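Local coordinates for protein D-mannose isomerase (Marinomonas mediterranea, PDB 5X32) that catalyses the reversible isomerization of D-mannose to D-fructose and also converts D-lyxose to D-xylulose, with lower efficiency, at residues A[13-18]-A[379-384]; A[259-264]-A[321-326]; A[270-275]-A[326-331]. All coordinates share one frame; numbering follows the deposited sequence.

Contact 1: A[13-18]-A[379-384]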
# COMPACT_ATOMS: atom_id res chain seq x y z
N GLU A 13 -1.44 -12.28 -14.63
CA GLU A 13 -2.80 -11.92 -15.01
C GLU A 13 -3.82 -12.92 -14.48
O GLU A 13 -4.93 -12.54 -14.07
CB GLU A 13 -2.90 -11.82 -16.53
CG GLU A 13 -2.51 -10.46 -17.04
CD GLU A 13 -2.34 -10.42 -18.54
OE1 GLU A 13 -2.61 -11.46 -19.18
OE2 GLU A 13 -1.99 -9.34 -19.07
N ALA A 14 -3.43 -14.20 -14.48
CA ALA A 14 -4.29 -15.28 -13.99
C ALA A 14 -4.55 -15.12 -12.50
O ALA A 14 -5.70 -15.23 -12.03
CB ALA A 14 -3.66 -16.60 -14.27
N HIS A 15 -3.48 -14.86 -11.76
CA HIS A 15 -3.54 -14.68 -10.31
C HIS A 15 -4.36 -13.46 -9.93
O HIS A 15 -5.16 -13.50 -8.97
CB HIS A 15 -2.15 -14.57 -9.73
CG HIS A 15 -2.14 -14.16 -8.30
ND1 HIS A 15 -2.44 -15.02 -7.27
CD2 HIS A 15 -1.91 -12.95 -7.72
CE1 HIS A 15 -2.37 -14.38 -6.12
NE2 HIS A 15 -2.06 -13.12 -6.37
N ILE A 16 -4.13 -12.36 -10.64
CA ILE A 16 -4.93 -11.17 -10.41
C ILE A 16 -6.39 -11.51 -10.68
O ILE A 16 -7.26 -11.18 -9.89
CB ILE A 16 -4.50 -9.98 -11.28
CG1 ILE A 16 -3.10 -9.52 -10.88
CG2 ILE A 16 -5.48 -8.85 -11.09
CD1 ILE A 16 -2.52 -8.46 -11.81
N GLU A 17 -6.65 -12.22 -11.77
CA GLU A 17 -8.04 -12.49 -12.13
C GLU A 17 -8.72 -13.35 -11.06
O GLU A 17 -9.89 -13.12 -10.72
CB GLU A 17 -8.13 -13.16 -13.51
CG GLU A 17 -9.43 -13.87 -13.78
CD GLU A 17 -9.47 -14.58 -15.13
OE1 GLU A 17 -8.76 -15.59 -15.32
OE2 GLU A 17 -10.20 -14.09 -16.02
N LYS A 18 -7.97 -14.26 -10.44
CA LYS A 18 -8.60 -15.13 -9.45
C LYS A 18 -8.82 -14.34 -8.14
O LYS A 18 -9.84 -14.53 -7.43
CB LYS A 18 -7.77 -16.41 -9.24
CG LYS A 18 -8.50 -17.50 -8.42
CD LYS A 18 -7.65 -18.78 -8.22
CE LYS A 18 -8.49 -19.96 -7.63
NZ LYS A 18 -9.22 -20.79 -8.65
N TYR A 379 -5.23 -4.90 -2.29
CA TYR A 379 -4.59 -3.81 -3.00
C TYR A 379 -3.10 -4.07 -3.12
O TYR A 379 -2.52 -3.86 -4.18
CB TYR A 379 -4.85 -2.49 -2.27
CG TYR A 379 -3.72 -1.49 -2.33
CD1 TYR A 379 -3.51 -0.68 -3.44
CD2 TYR A 379 -2.84 -1.37 -1.26
CE1 TYR A 379 -2.47 0.22 -3.47
CE2 TYR A 379 -1.80 -0.48 -1.28
CZ TYR A 379 -1.61 0.31 -2.37
OH TYR A 379 -0.54 1.18 -2.32
N HIS A 380 -2.50 -4.56 -2.04
CA HIS A 380 -1.06 -4.78 -2.02
C HIS A 380 -0.64 -5.86 -3.03
O HIS A 380 0.20 -5.61 -3.89
CB HIS A 380 -0.62 -5.17 -0.60
CG HIS A 380 -0.30 -4.00 0.28
ND1 HIS A 380 0.68 -3.08 -0.03
CD2 HIS A 380 -0.82 -3.61 1.47
CE1 HIS A 380 0.75 -2.18 0.94
NE2 HIS A 380 -0.15 -2.47 1.86
N THR A 381 -1.30 -7.00 -3.02
CA THR A 381 -0.84 -8.09 -3.87
C THR A 381 -1.20 -7.84 -5.34
O THR A 381 -0.38 -8.11 -6.25
CB THR A 381 -1.41 -9.45 -3.39
OG1 THR A 381 -2.76 -9.61 -3.81
CG2 THR A 381 -1.32 -9.57 -1.86
N MET A 382 -2.37 -7.29 -5.61
CA MET A 382 -2.65 -6.99 -7.00
C MET A 382 -1.78 -5.87 -7.51
O MET A 382 -1.28 -5.95 -8.62
CB MET A 382 -4.13 -6.67 -7.22
CG MET A 382 -4.99 -7.91 -7.19
SD MET A 382 -6.71 -7.59 -7.58
CE MET A 382 -7.25 -6.84 -6.06
N GLY A 383 -1.56 -4.85 -6.69
CA GLY A 383 -0.65 -3.78 -7.05
C GLY A 383 0.75 -4.30 -7.39
O GLY A 383 1.33 -3.91 -8.42
N ALA A 384 1.27 -5.20 -6.56
CA ALA A 384 2.61 -5.74 -6.81
C ALA A 384 2.66 -6.46 -8.14
O ALA A 384 3.59 -6.24 -8.95
CB ALA A 384 3.04 -6.69 -5.67

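Contact 2: A[259-264]-A[321-326]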
# COMPACT_ATOMS: atom_id res chain seq x y z
N LEU A 259 11.50 3.98 -4.61
CA LEU A 259 12.71 4.59 -5.16
C LEU A 259 12.95 4.19 -6.61
O LEU A 259 13.33 5.02 -7.41
CB LEU A 259 13.94 4.20 -4.35
CG LEU A 259 13.89 4.67 -2.89
CD1 LEU A 259 15.19 4.34 -2.14
CD2 LEU A 259 13.49 6.13 -2.76
N LEU A 260 12.73 2.93 -6.95
CA LEU A 260 13.01 2.52 -8.32
C LEU A 260 11.94 3.09 -9.26
O LEU A 260 12.23 3.51 -10.40
CB LEU A 260 13.11 0.99 -8.42
CG LEU A 260 14.25 0.47 -7.53
CD1 LEU A 260 14.40 -1.02 -7.55
CD2 LEU A 260 15.56 1.11 -7.91
N MET A 261 10.72 3.15 -8.77
CA MET A 261 9.64 3.75 -9.53
C MET A 261 9.91 5.26 -9.79
O MET A 261 9.66 5.77 -10.88
CB MET A 261 8.34 3.54 -8.78
CG MET A 261 7.81 2.12 -8.83
SD MET A 261 6.27 1.98 -7.89
CE MET A 261 5.16 3.05 -8.83
N LEU A 262 10.46 5.95 -8.80
CA LEU A 262 10.84 7.35 -8.95
C LEU A 262 12.05 7.46 -9.88
O LEU A 262 12.16 8.40 -10.66
CB LEU A 262 11.17 7.94 -7.60
CG LEU A 262 9.96 8.38 -6.79
CD1 LEU A 262 10.43 8.91 -5.46
CD2 LEU A 262 9.15 9.43 -7.55
N ASP A 263 12.94 6.49 -9.81
CA ASP A 263 14.15 6.50 -10.61
C ASP A 263 13.81 6.33 -12.09
O ASP A 263 14.63 6.66 -12.95
CB ASP A 263 15.13 5.42 -10.15
CG ASP A 263 16.53 5.68 -10.66
OD1 ASP A 263 16.78 6.79 -11.18
OD2 ASP A 263 17.40 4.79 -10.50
N LYS A 264 12.63 5.78 -12.40
CA LYS A 264 12.32 5.71 -13.83
C LYS A 264 11.59 6.97 -14.26
O LYS A 264 11.67 7.37 -15.42
CB LYS A 264 11.47 4.48 -14.14
CG LYS A 264 10.36 4.62 -15.24
CD LYS A 264 10.75 5.05 -16.67
CE LYS A 264 9.63 4.74 -17.66
NZ LYS A 264 8.31 5.43 -17.28
N ALA A 321 11.83 -6.71 -5.39
CA ALA A 321 12.81 -7.64 -5.95
C ALA A 321 12.79 -7.60 -7.46
O ALA A 321 13.85 -7.63 -8.10
CB ALA A 321 12.56 -9.05 -5.47
N TRP A 322 11.59 -7.57 -8.05
CA TRP A 322 11.52 -7.59 -9.51
C TRP A 322 12.12 -6.34 -10.09
O TRP A 322 12.85 -6.40 -11.09
CB TRP A 322 10.09 -7.73 -10.02
CG TRP A 322 10.08 -7.91 -11.51
CD1 TRP A 322 9.74 -6.98 -12.44
CD2 TRP A 322 10.50 -9.08 -12.23
NE1 TRP A 322 9.88 -7.51 -13.71
CE2 TRP A 322 10.34 -8.79 -13.60
CE3 TRP A 322 10.96 -10.34 -11.86
CZ2 TRP A 322 10.64 -9.72 -14.59
CZ3 TRP A 322 11.26 -11.25 -12.84
CH2 TRP A 322 11.10 -10.95 -14.19
N LEU A 323 11.80 -5.20 -9.48
CA LEU A 323 12.34 -3.94 -9.96
C LEU A 323 13.86 -3.94 -9.85
O LEU A 323 14.55 -3.55 -10.77
CB LEU A 323 11.74 -2.76 -9.20
CG LEU A 323 10.23 -2.63 -9.48
CD1 LEU A 323 9.57 -1.51 -8.69
CD2 LEU A 323 10.02 -2.45 -10.97
N LEU A 324 14.36 -4.47 -8.74
CA LEU A 324 15.79 -4.53 -8.49
C LEU A 324 16.48 -5.39 -9.53
O LEU A 324 17.60 -5.10 -9.99
CB LEU A 324 16.03 -5.09 -7.10
CG LEU A 324 15.96 -4.02 -6.03
CD1 LEU A 324 16.10 -4.70 -4.72
CD2 LEU A 324 17.10 -3.00 -6.25
N TYR A 325 15.79 -6.45 -9.94
CA TYR A 325 16.37 -7.36 -10.89
C TYR A 325 16.38 -6.69 -12.26
O TYR A 325 17.35 -6.84 -13.02
CB TYR A 325 15.63 -8.70 -10.91
CG TYR A 325 16.03 -9.55 -12.09
CD1 TYR A 325 17.33 -10.02 -12.22
CD2 TYR A 325 15.12 -9.83 -13.09
CE1 TYR A 325 17.71 -10.78 -13.32
CE2 TYR A 325 15.48 -10.58 -14.18
CZ TYR A 325 16.77 -11.06 -14.30
OH TYR A 325 17.12 -11.81 -15.39
N LYS A 326 15.34 -5.93 -12.59
CA LYS A 326 15.35 -5.23 -13.88
C LYS A 326 16.44 -4.15 -13.89
O LYS A 326 17.11 -3.95 -14.90
CB LYS A 326 14.00 -4.60 -14.21
CG LYS A 326 12.85 -5.58 -14.25
CD LYS A 326 13.07 -6.65 -15.31
CE LYS A 326 12.96 -6.11 -16.72
NZ LYS A 326 13.22 -7.20 -17.71

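Contact 3: A[270-275]-A[326-331]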
# COMPACT_ATOMS: atom_id res chain seq x y z
N TRP A 270 21.32 8.36 -6.27
CA TRP A 270 21.30 7.60 -5.02
C TRP A 270 20.13 6.60 -4.93
O TRP A 270 20.12 5.72 -4.06
CB TRP A 270 21.26 8.53 -3.81
CG TRP A 270 19.98 9.34 -3.68
CD1 TRP A 270 19.75 10.56 -4.23
CD2 TRP A 270 18.79 9.00 -2.95
NE1 TRP A 270 18.49 11.00 -3.90
CE2 TRP A 270 17.88 10.06 -3.11
CE3 TRP A 270 18.40 7.89 -2.19
CZ2 TRP A 270 16.61 10.05 -2.53
CZ3 TRP A 270 17.13 7.89 -1.62
CH2 TRP A 270 16.25 8.96 -1.79
N TYR A 271 19.16 6.72 -5.84
CA TYR A 271 17.96 5.88 -5.80
C TYR A 271 18.29 4.38 -5.80
O TYR A 271 17.92 3.65 -4.87
CB TYR A 271 17.05 6.19 -6.98
CG TYR A 271 16.21 7.42 -6.79
CD1 TYR A 271 16.17 8.07 -5.57
CD2 TYR A 271 15.45 7.94 -7.84
CE1 TYR A 271 15.39 9.20 -5.40
CE2 TYR A 271 14.67 9.06 -7.68
CZ TYR A 271 14.65 9.69 -6.46
OH TYR A 271 13.88 10.82 -6.28
N LEU A 272 19.00 3.94 -6.83
CA LEU A 272 19.29 2.52 -6.98
C LEU A 272 20.20 1.96 -5.88
O LEU A 272 19.91 0.90 -5.37
CB LEU A 272 19.90 2.24 -8.36
CG LEU A 272 20.16 0.77 -8.63
CD1 LEU A 272 18.85 0.00 -8.53
CD2 LEU A 272 20.75 0.60 -10.01
N PRO A 273 21.30 2.66 -5.53
CA PRO A 273 22.06 2.10 -4.40
C PRO A 273 21.26 2.04 -3.09
O PRO A 273 21.47 1.12 -2.30
CB PRO A 273 23.24 3.06 -4.27
CG PRO A 273 23.42 3.62 -5.61
CD PRO A 273 22.06 3.72 -6.22
N LYS A 274 20.39 3.01 -2.85
CA LYS A 274 19.62 2.98 -1.61
C LYS A 274 18.58 1.84 -1.64
O LYS A 274 18.46 1.09 -0.67
CB LYS A 274 18.97 4.34 -1.35
CG LYS A 274 18.30 4.43 0.02
CD LYS A 274 19.32 4.27 1.17
CE LYS A 274 18.74 4.70 2.52
NZ LYS A 274 19.56 4.39 3.74
N ALA A 275 17.85 1.72 -2.75
CA ALA A 275 16.93 0.60 -2.95
C ALA A 275 17.65 -0.74 -2.73
O ALA A 275 17.16 -1.66 -2.05
CB ALA A 275 16.29 0.65 -4.35
N LYS A 326 15.34 -5.93 -12.59
CA LYS A 326 15.35 -5.23 -13.88
C LYS A 326 16.44 -4.15 -13.89
O LYS A 326 17.11 -3.95 -14.90
CB LYS A 326 14.00 -4.60 -14.21
CG LYS A 326 12.85 -5.58 -14.25
CD LYS A 326 13.07 -6.65 -15.31
CE LYS A 326 12.96 -6.11 -16.72
NZ LYS A 326 13.22 -7.20 -17.71
N ALA A 327 16.62 -3.48 -12.76
CA ALA A 327 17.56 -2.38 -12.64
C ALA A 327 19.02 -2.82 -12.68
O ALA A 327 19.87 -2.11 -13.19
CB ALA A 327 17.31 -1.64 -11.35
N THR A 328 19.30 -4.02 -12.19
CA THR A 328 20.69 -4.40 -11.98
C THR A 328 21.11 -5.60 -12.80
O THR A 328 22.30 -5.77 -13.09
CB THR A 328 20.94 -4.72 -10.50
OG1 THR A 328 20.14 -5.85 -10.12
CG2 THR A 328 20.54 -3.53 -9.63
N LYS A 329 20.12 -6.43 -13.17
CA LYS A 329 20.32 -7.72 -13.84
C LYS A 329 21.10 -8.67 -12.95
O LYS A 329 21.53 -9.73 -13.38
CB LYS A 329 21.00 -7.55 -15.20
CG LYS A 329 20.25 -6.62 -16.14
CD LYS A 329 18.86 -7.16 -16.53
CE LYS A 329 18.14 -6.20 -17.49
NZ LYS A 329 16.89 -6.77 -18.07
N ASP A 330 21.26 -8.28 -11.70
CA ASP A 330 21.79 -9.19 -10.71
C ASP A 330 20.79 -10.34 -10.55
O ASP A 330 19.65 -10.10 -10.13
CB ASP A 330 22.04 -8.45 -9.40
CG ASP A 330 22.67 -9.33 -8.34
OD1 ASP A 330 22.75 -10.56 -8.53
OD2 ASP A 330 23.07 -8.78 -7.28
N GLU A 331 21.22 -11.57 -10.81
CA GLU A 331 20.32 -12.73 -10.75
C GLU A 331 19.94 -13.10 -9.33
O GLU A 331 19.02 -13.90 -9.10
CB GLU A 331 20.93 -13.93 -11.45
CG GLU A 331 20.89 -13.82 -12.95
CD GLU A 331 19.55 -14.23 -13.51
OE1 GLU A 331 18.91 -15.12 -12.90
OE2 GLU A 331 19.12 -13.65 -14.53

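Contact 1: A[13-18]-A[379-384]
I16 and M382 carry most of the buried surface where helix 9-23 leans on the first turns of helix 379-390, and their CA atoms are 5.9 Å apart. The touching branch of I16 is its methyl CG2, which lies 3.9 Å from SD of M382. The same methyl also rests against the carbon before the sulfur, at 4.0 Å from CG of M382, and the two side chains cross obliquely. With CG1 of I16 beside the backbone N (chi1 -66°), the CG2 branch lies opposite that N and faces the thioether. M382 runs extended as far as its sulfur and then bends at chi3 (-75°), which carries CE farther from I16 than SD is.

Beside this pair, H15 and T381 approach each other more loosely. The hydroxyl of T381 comes up to the edge of the imidazole, near its plane, but OG1 stays 4.4 Å from NE2 of H15; it is hydrogen-bonded instead to D378, just before the helix. The H15 ring is set among aromatic groups, meeting W341 edge to face and W356 with steeply inclined planes. I16 extends its packing along the later turns of helix 379-390, onto C385, Y386 and L389.

The N-terminal helix thereby covers one side of the helix that holds H380, a proton donor/acceptor of the active site by similarity, whose ND1 is hydrogen-bonded to E316. With all four touching residues buried, the two helices meet here through apolar packing of a methyl on a thioether and not through directional polar bonds.

Contact 2: A[259-264]-A[321-326]
Leucine against leucine makes up most of this contact, with L260 as its centre. Its CD1 methyl has two neighbours on the facing helix: CB of L323 at 3.6 Å and, at the same 3.6 Å, the CD2 methyl of L324. The L260 and L323 side chains slide past each other in opposite directions, whereas L324 lies across L260 at about a right angle. In L260, CG beside the backbone N (chi1 -61°) and an extended second torsion (179°) send CD1 between the two partners.

Helices 249-265 and 311-328 belong to the (alpha/alpha)6 barrel of the N-acylglucosamine 2-epimerase family. Over these segments they run in broadly the same sense, at 44°, with axes 10.3 Å apart at closest approach. L260 also touches L272 and A275 of helix 271-286, and L324 meets F279 of that helix.

A methionine-leucine pair adds a smaller apolar contact: the CG methylene of M261 lies 4.0 Å from CD1 of L323, the two chains crossing at a slant. The side chain of M261 is about 11 Å from that of H380, a proton donor/acceptor by similarity.

Contact 3: A[270-275]-A[326-331]
T328 meets L272 with its methyl while its hydroxyl ties up the end of its own helix, so one small side chain serves both the contact and a turn. CG2 of T328 lies 4.1 Å from CD1 of L272. That same leucine methyl makes the closer approach to A327, whose CB is 3.6 Å away. CG of L272 stands opposite its backbone N (chi1 -177°), which extends the fork toward the end of helix 311-328, where both methyls of the fork lie alongside CG2 of T328 and CD1 also meets A327.

On the other branch, OG1 of T328 accepts a hydrogen bond from the backbone N of D330, an ST turn with N to OG1 at 3.1 Å and an angle of 155° at the hydrogen. It is also hydrogen-bonded to the carbonyl oxygen of L324, one turn back. Between these anchors K329 takes positive phi (63°), and the chain leaves the helix. D330 then stands at the N-cap of the next helix, its OD1 accepting from the backbone N of T332. With an alanine in place of the ST-turn threonine, the D330 amide would probably be left without its side-chain acceptor and the L272 fork would lose the methyl beside it.

The contact is a surface one, joining the first turn of helix 271-286 to the last turn of helix 311-328. Y271 reaches L262 and D263 of helix 249-265, and W270 packs on helix 193-212, while helix 331-347 sets off directly beyond the turn.

Overall arrangement
From the N terminus, helix 9-23 waits for almost the whole chain before contact 1 joins it to the last helix, 379-390, bringing the two ends of the barrel sequence together around some 360 intervening residues. Contacts 2 and 3 both fall within that span. Segment 259-264 meets 321-326 across 56 residues, and 270-275, at the start of the next helix, meets 326-331 across 50, so the two loops cross. They share K326, and their centres are 7 Å apart; together they tie three helices into one packed group. Contact 1 stands apart, its centre 19 Å from that of contact 2.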